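Local coordinates for protein glutathione S-transferase delta (Bombyx mori, PDB 3VK9) that probably catalyses the conjugation of glutathione to electrophilic compounds, working as a homodimeric delta-class glutathione transferase, at residues L18-A23 with A157-I162; L5-G10 with L30-L35. All blocks are in the same frame, centred on the assembly; numbering follows the deposited sequence. Where two conformers were deposited one is given.

Interaction 1: L18-A23 with A157-I162; sequences LLTAKA and ADLSLI
Leu159 reaches from helix 156-167 across to helix 12-24 and can be followed outward atom by atom. Leu159 CB rests against Leu19 CB at 4.0 Å, close to where the two backbones come nearest, with Leu19 CA and Leu159 CA 6.2 Å apart. Beyond CG, held anti to its own carbonyl carbon (chi1 -57°), the branches part: CD2 stays beside Leu19 CB, whereas Leu159 CD1 runs on to the helix surface and sits 3.7 Å from Thr20 CA. There Leu159 CD1 also meets Thr20 OG1 and, from the next turn, Ala23 CB at 4.1 Å. The hydroxyl of Thr20 is already bonded to the carbonyl of Ala16 within its own helix, so it meets the leucine simply as a packing surface. Leu19 answers in the opposite direction: Leu19 CD1 comes to 3.5 Å from Leu159 O and lies 3.9 Å from Ile162 CG2, the two side chains crossing at about a right angle. No hydrogen bond joins the segments, and Tyr195 of helix 195-213 touches both Leu19 and Ile162. The axes approach to 9.5 Å and run nearly antiparallel, at 147°. This is a buried, mainly apolar helix-to-helix interface between the thioredoxin-like N-terminal domain and the all-helical C-terminal domain, the two-domain build of cytosolic glutathione transferases.

Interaction 2: L5-G10 with L30-L35; sequences LYYVPG and LKLVDL
Lys31 NZ donates to Tyr6 OH at 2.8 Å, a bond between the ends of two side chains that lie side by side and point the same way from neighbouring strands. The lysine chain follows the ring: Lys31 CB stands over one face of the Tyr6 ring, a CH-pi contact 4.2 Å from its centroid, CD passes CZ and CE2, and the bend at chi3 (81°) brings the amine round to the hydroxyl. At the ring's edge, near its plane, lies Val33 CG1, which also packs against Tyr6 CB. A serine in place of Tyr6 would probably leave the Lys31 amine without this acceptor and its aliphatic chain without the ring it lies along. Strands 4-7 and 29-32 pair in parallel, joined through helix 12-24 as the beta-alpha-beta unit that opens the thioredoxin-like domain. Leu5 O accepts from Lys31 N at 2.8 Å, and Lys31 O accepts from Tyr7 N with the donor above the carbonyl plane. Tyr7 O takes Val33 N in a nearly straight bond, the N-H...O angle being 165°. On the other face of the sheet, the one towards helix 12-24, Leu5 CD2 meets Leu30 CD2, and the Tyr7 ring leans across to the second strand, where Tyr7 CE1 lies 3.7 Å from Leu30 CB. Leu32 CD1 covers one face of the Tyr7 ring. Leu32 CD1 also touches Pro9 CD at 3.6 Å, where the first strand has given way to loop. Farther along, Val8 and Leu35 cross at about a right angle, Val8 CG2 lying 3.9 Å from Leu35 CD1.

In the fold
Helix 12-24 is the element the two interactions share. Along the chain the segments alternate: 5-10, then 18-23, then 30-35 and much later 157-162, so interaction 2 brackets the helix that interaction 1 docks onto the C-terminal domain. Their centres lie about 17 Å apart, yet they touch through Leu18, whose CD2 packs on Leu30 CD2 at 3.8 Å while CD1 reaches the Tyr7 ring. The helix thus lies between the sheet, where 29-32 is an outermost strand within this chain, and helix 156-167. Interaction 2 joins strands inside the N-terminal domain; interaction 1, nearer the centre of the chain, joins that domain to the helical one.

Interaction 1: L18-A23 with A157-I162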
loop_
_atom_site.group_PDB
_atom_site.type_symbol
_atom_site.label_atom_id
_atom_site.label_comp_id
_atom_site.label_asym_id
_atom_site.label_seq_id
_atom_site.Cartn_x
_atom_site.Cartn_y
_atom_site.Cartn_z
ATOM N N LEU A 18 13.454 2.807 -10.709
ATOM C CA LEU A 18 14.361 3.329 -11.732
ATOM C C LEU A 18 14.039 4.800 -12.012
ATOM O O LEU A 18 14.926 5.629 -12.080
ATOM C CB LEU A 18 14.310 2.477 -13.007
ATOM C CG LEU A 18 14.830 1.059 -12.749
ATOM C CD1 LEU A 18 14.508 0.099 -13.905
ATOM C CD2 LEU A 18 16.324 1.109 -12.458
ATOM N N LEU A 19 12.757 5.124 -12.125
ATOM C CA LEU A 19 12.339 6.515 -12.291
ATOM C C LEU A 19 12.800 7.443 -11.155
ATOM O O LEU A 19 13.289 8.552 -11.397
ATOM C CB LEU A 19 10.818 6.590 -12.435
ATOM C CG LEU A 19 10.243 6.099 -13.772
ATOM C CD1 LEU A 19 8.727 5.893 -13.672
ATOM C CD2 LEU A 19 10.605 7.035 -14.891
ATOM N N THR A 20 12.621 6.988 -9.920
ATOM C CA THR A 20 12.963 7.788 -8.755
ATOM C C THR A 20 14.470 8.000 -8.714
ATOM O O THR A 20 14.939 9.086 -8.389
ATOM C CB THR A 20 12.471 7.124 -7.460
ATOM O OG1 THR A 20 11.032 7.043 -7.474
ATOM C CG2 THR A 20 12.931 7.928 -6.224
ATOM N N ALA A 21 15.228 6.969 -9.075
ATOM C CA ALA A 21 16.679 7.091 -9.106
ATOM C C ALA A 21 17.127 8.112 -10.154
ATOM O O ALA A 21 18.053 8.906 -9.914
ATOM C CB ALA A 21 17.344 5.716 -9.337
ATOM N N LYS A 22 16.497 8.086 -11.323
ATOM C CA LYS A 22 16.807 9.065 -12.362
ATOM C C LYS A 22 16.456 10.469 -11.903
ATOM O O LYS A 22 17.231 11.389 -12.091
ATOM C CB LYS A 22 16.083 8.738 -13.672
ATOM C CG LYS A 22 16.654 7.514 -14.388
ATOM C CD LYS A 22 18.083 7.745 -14.864
ATOM C CE LYS A 22 18.545 6.562 -15.723
ATOM N NZ LYS A 22 19.890 6.754 -16.330
ATOM N N ALA A 23 15.285 10.627 -11.291
ATOM C CA ALA A 23 14.865 11.936 -10.789
ATOM C C ALA A 23 15.801 12.510 -9.708
ATOM O O ALA A 23 15.935 13.715 -9.583
ATOM C CB ALA A 23 13.433 11.861 -10.268
ATOM N N ALA A 157 4.855 9.943 -6.169
ATOM C CA ALA A 157 3.526 9.423 -6.482
ATOM C C ALA A 157 3.262 9.352 -7.991
ATOM O O ALA A 157 2.708 8.371 -8.476
ATOM C CB ALA A 157 2.433 10.236 -5.785
ATOM N N ASP A 158 3.632 10.398 -8.728
ATOM C CA ASP A 158 3.531 10.345 -10.189
ATOM C C ASP A 158 4.361 9.172 -10.747
ATOM O O ASP A 158 3.924 8.420 -11.615
ATOM C CB ASP A 158 3.994 11.673 -10.816
ATOM C CG ASP A 158 3.161 12.875 -10.352
ATOM O OD1 ASP A 158 1.988 12.992 -10.771
ATOM O OD2 ASP A 158 3.685 13.706 -9.582
ATOM N N LEU A 159 5.571 9.019 -10.247
ATOM C CA LEU A 159 6.486 8.044 -10.813
ATOM C C LEU A 159 6.009 6.600 -10.572
ATOM O O LEU A 159 6.084 5.744 -11.454
ATOM C CB LEU A 159 7.898 8.263 -10.249
ATOM C CG LEU A 159 8.524 9.654 -10.435
ATOM C CD1 LEU A 159 9.957 9.715 -9.834
ATOM C CD2 LEU A 159 8.540 10.047 -11.897
ATOM N N SER A 160 5.520 6.338 -9.373
ATOM C CA SER A 160 4.968 5.023 -9.055
ATOM C C SER A 160 3.688 4.781 -9.862
ATOM O O SER A 160 3.513 3.719 -10.454
ATOM C CB SER A 160 4.699 4.906 -7.553
ATOM O OG SER A 160 4.219 3.621 -7.228
ATOM N N LEU A 161 2.804 5.776 -9.897
ATOM C CA LEU A 161 1.545 5.626 -10.623
ATOM C C LEU A 161 1.751 5.486 -12.126
ATOM O O LEU A 161 1.013 4.756 -12.794
ATOM C CB LEU A 161 0.565 6.772 -10.320
ATOM C CG LEU A 161 -0.366 6.545 -9.113
ATOM C CD1 LEU A 161 -1.050 7.845 -8.646
ATOM C CD2 LEU A 161 -1.409 5.442 -9.368
ATOM N N ILE A 162 2.744 6.182 -12.672
ATOM C CA ILE A 162 2.929 6.080 -14.100
ATOM C C ILE A 162 3.519 4.730 -14.464
ATOM O O ILE A 162 3.162 4.163 -15.482
ATOM C CB ILE A 162 3.687 7.279 -14.743
ATOM C CG1 ILE A 162 3.392 7.304 -16.252
ATOM C CG2 ILE A 162 5.176 7.186 -14.493
ATOM C CD1 ILE A 162 3.630 8.632 -16.916
#

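Interaction 2: L5-G10 with L30-L35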
loop_
_atom_site.group_PDB
_atom_site.type_symbol
_atom_site.label_atom_id
_atom_site.label_comp_id
_atom_site.label_asym_id
_atom_site.label_seq_id
_atom_site.Cartn_x
_atom_site.Cartn_y
_atom_site.Cartn_z
ATOM N N LEU A 5 20.384 -2.603 -6.272
ATOM C CA LEU A 5 18.975 -2.793 -6.599
ATOM C C LEU A 5 18.800 -4.061 -7.430
ATOM O O LEU A 5 19.240 -4.126 -8.573
ATOM C CB LEU A 5 18.420 -1.596 -7.370
ATOM C CG LEU A 5 16.911 -1.679 -7.623
ATOM C CD1 LEU A 5 16.163 -1.409 -6.329
ATOM C CD2 LEU A 5 16.426 -0.718 -8.723
ATOM N N TYR A 6 18.173 -5.071 -6.842
ATOM C CA TYR A 6 17.736 -6.254 -7.587
ATOM C C TYR A 6 16.408 -5.978 -8.279
ATOM O O TYR A 6 15.456 -5.571 -7.630
ATOM C CB TYR A 6 17.596 -7.437 -6.639
ATOM C CG TYR A 6 18.906 -7.801 -5.995
ATOM C CD1 TYR A 6 19.346 -7.137 -4.854
ATOM C CD2 TYR A 6 19.720 -8.789 -6.541
ATOM C CE1 TYR A 6 20.558 -7.461 -4.258
ATOM C CE2 TYR A 6 20.941 -9.111 -5.954
ATOM C CZ TYR A 6 21.351 -8.444 -4.812
ATOM O OH TYR A 6 22.563 -8.760 -4.220
ATOM N N TYR A 7 16.348 -6.222 -9.589
ATOM C CA TYR A 7 15.200 -5.848 -10.396
ATOM C C TYR A 7 15.094 -6.673 -11.692
ATOM O O TYR A 7 16.015 -7.414 -12.062
ATOM C CB TYR A 7 15.340 -4.367 -10.796
ATOM C CG TYR A 7 16.233 -4.193 -12.009
ATOM C CD1 TYR A 7 17.571 -4.566 -11.964
ATOM C CD2 TYR A 7 15.726 -3.697 -13.206
ATOM C CE1 TYR A 7 18.391 -4.442 -13.086
ATOM C CE2 TYR A 7 16.541 -3.560 -14.331
ATOM C CZ TYR A 7 17.869 -3.935 -14.259
ATOM O OH TYR A 7 18.668 -3.801 -15.363
ATOM N N VAL A 8 13.957 -6.526 -12.368
ATOM C CA VAL A 8 13.826 -6.847 -13.785
ATOM C C VAL A 8 13.172 -5.621 -14.409
ATOM O O VAL A 8 12.369 -4.959 -13.756
ATOM C CB VAL A 8 12.951 -8.102 -14.052
ATOM C CG1 VAL A 8 13.658 -9.358 -13.588
ATOM C CG2 VAL A 8 11.606 -7.974 -13.381
ATOM N N PRO A 9 13.527 -5.301 -15.661
ATOM C CA PRO A 9 13.036 -4.063 -16.286
ATOM C C PRO A 9 11.532 -4.047 -16.571
ATOM O O PRO A 9 10.960 -2.967 -16.611
ATOM C CB PRO A 9 13.837 -3.984 -17.594
ATOM C CG PRO A 9 14.252 -5.372 -17.870
ATOM C CD PRO A 9 14.474 -6.019 -16.530
ATOM N N GLY A 10 10.907 -5.207 -16.767
ATOM C CA GLY A 10 9.505 -5.238 -17.147
ATOM C C GLY A 10 8.567 -4.889 -16.005
ATOM O O GLY A 10 7.408 -4.495 -16.216
ATOM N N LEU A 30 22.769 -1.790 -10.376
ATOM C CA LEU A 30 21.628 -2.574 -10.833
ATOM C C LEU A 30 22.013 -4.024 -10.961
ATOM O O LEU A 30 23.018 -4.348 -11.572
ATOM C CB LEU A 30 21.122 -2.064 -12.175
ATOM C CG LEU A 30 20.623 -0.623 -12.194
ATOM C CD1 LEU A 30 20.076 -0.285 -13.578
ATOM C CD2 LEU A 30 19.577 -0.377 -11.100
ATOM N N LYS A 31 21.211 -4.898 -10.377
ATOM C CA LYS A 31 21.481 -6.327 -10.436
ATOM C C LYS A 31 20.275 -7.070 -10.986
ATOM O O LYS A 31 19.289 -7.295 -10.280
ATOM C CB LYS A 31 21.842 -6.849 -9.054
ATOM C CG LYS A 31 23.093 -6.183 -8.496
ATOM C CD LYS A 31 23.514 -6.825 -7.183
ATOM C CE LYS A 31 24.300 -8.114 -7.437
ATOM N NZ LYS A 31 24.597 -8.873 -6.176
ATOM N N LEU A 32 20.368 -7.455 -12.252
ATOM C CA LEU A 32 19.267 -8.110 -12.936
ATOM C C LEU A 32 18.980 -9.433 -12.251
ATOM O O LEU A 32 19.901 -10.188 -11.994
ATOM C CB LEU A 32 19.664 -8.355 -14.383
ATOM C CG LEU A 32 18.531 -8.775 -15.307
ATOM C CD1 LEU A 32 17.524 -7.647 -15.363
ATOM C CD2 LEU A 32 19.086 -9.083 -16.697
ATOM N N VAL A 33 17.724 -9.713 -11.911
ATOM C CA VAL A 33 17.411 -11.051 -11.415
ATOM C C VAL A 33 16.657 -11.923 -12.425
ATOM O O VAL A 33 15.740 -11.469 -13.110
ATOM C CB VAL A 33 16.749 -11.113 -10.000
ATOM C CG1 VAL A 33 16.822 -9.793 -9.273
ATOM C CG2 VAL A 33 15.341 -11.661 -10.076
ATOM N N ASP A 34 17.082 -13.181 -12.512
ATOM C CA ASP A 34 16.493 -14.143 -13.432
ATOM C C ASP A 34 15.178 -14.700 -12.866
ATOM O O ASP A 34 15.110 -15.861 -12.454
ATOM C CB ASP A 34 17.502 -15.270 -13.692
ATOM C CG ASP A 34 17.096 -16.163 -14.846
ATOM O OD1 ASP A 34 17.836 -17.129 -15.126
ATOM O OD2 ASP A 34 16.037 -15.903 -15.459
ATOM N N LEU A 35 14.141 -13.865 -12.825
ATOM C CA LEU A 35 12.842 -14.295 -12.306
ATOM C C LEU A 35 12.287 -15.440 -13.138
ATOM O O LEU A 35 11.707 -16.383 -12.610
ATOM C CB LEU A 35 11.837 -13.142 -12.318
ATOM C CG LEU A 35 11.885 -12.061 -11.246
ATOM C CD1 LEU A 35 10.673 -11.156 -11.397
ATOM C CD2 LEU A 35 11.933 -12.655 -9.852
#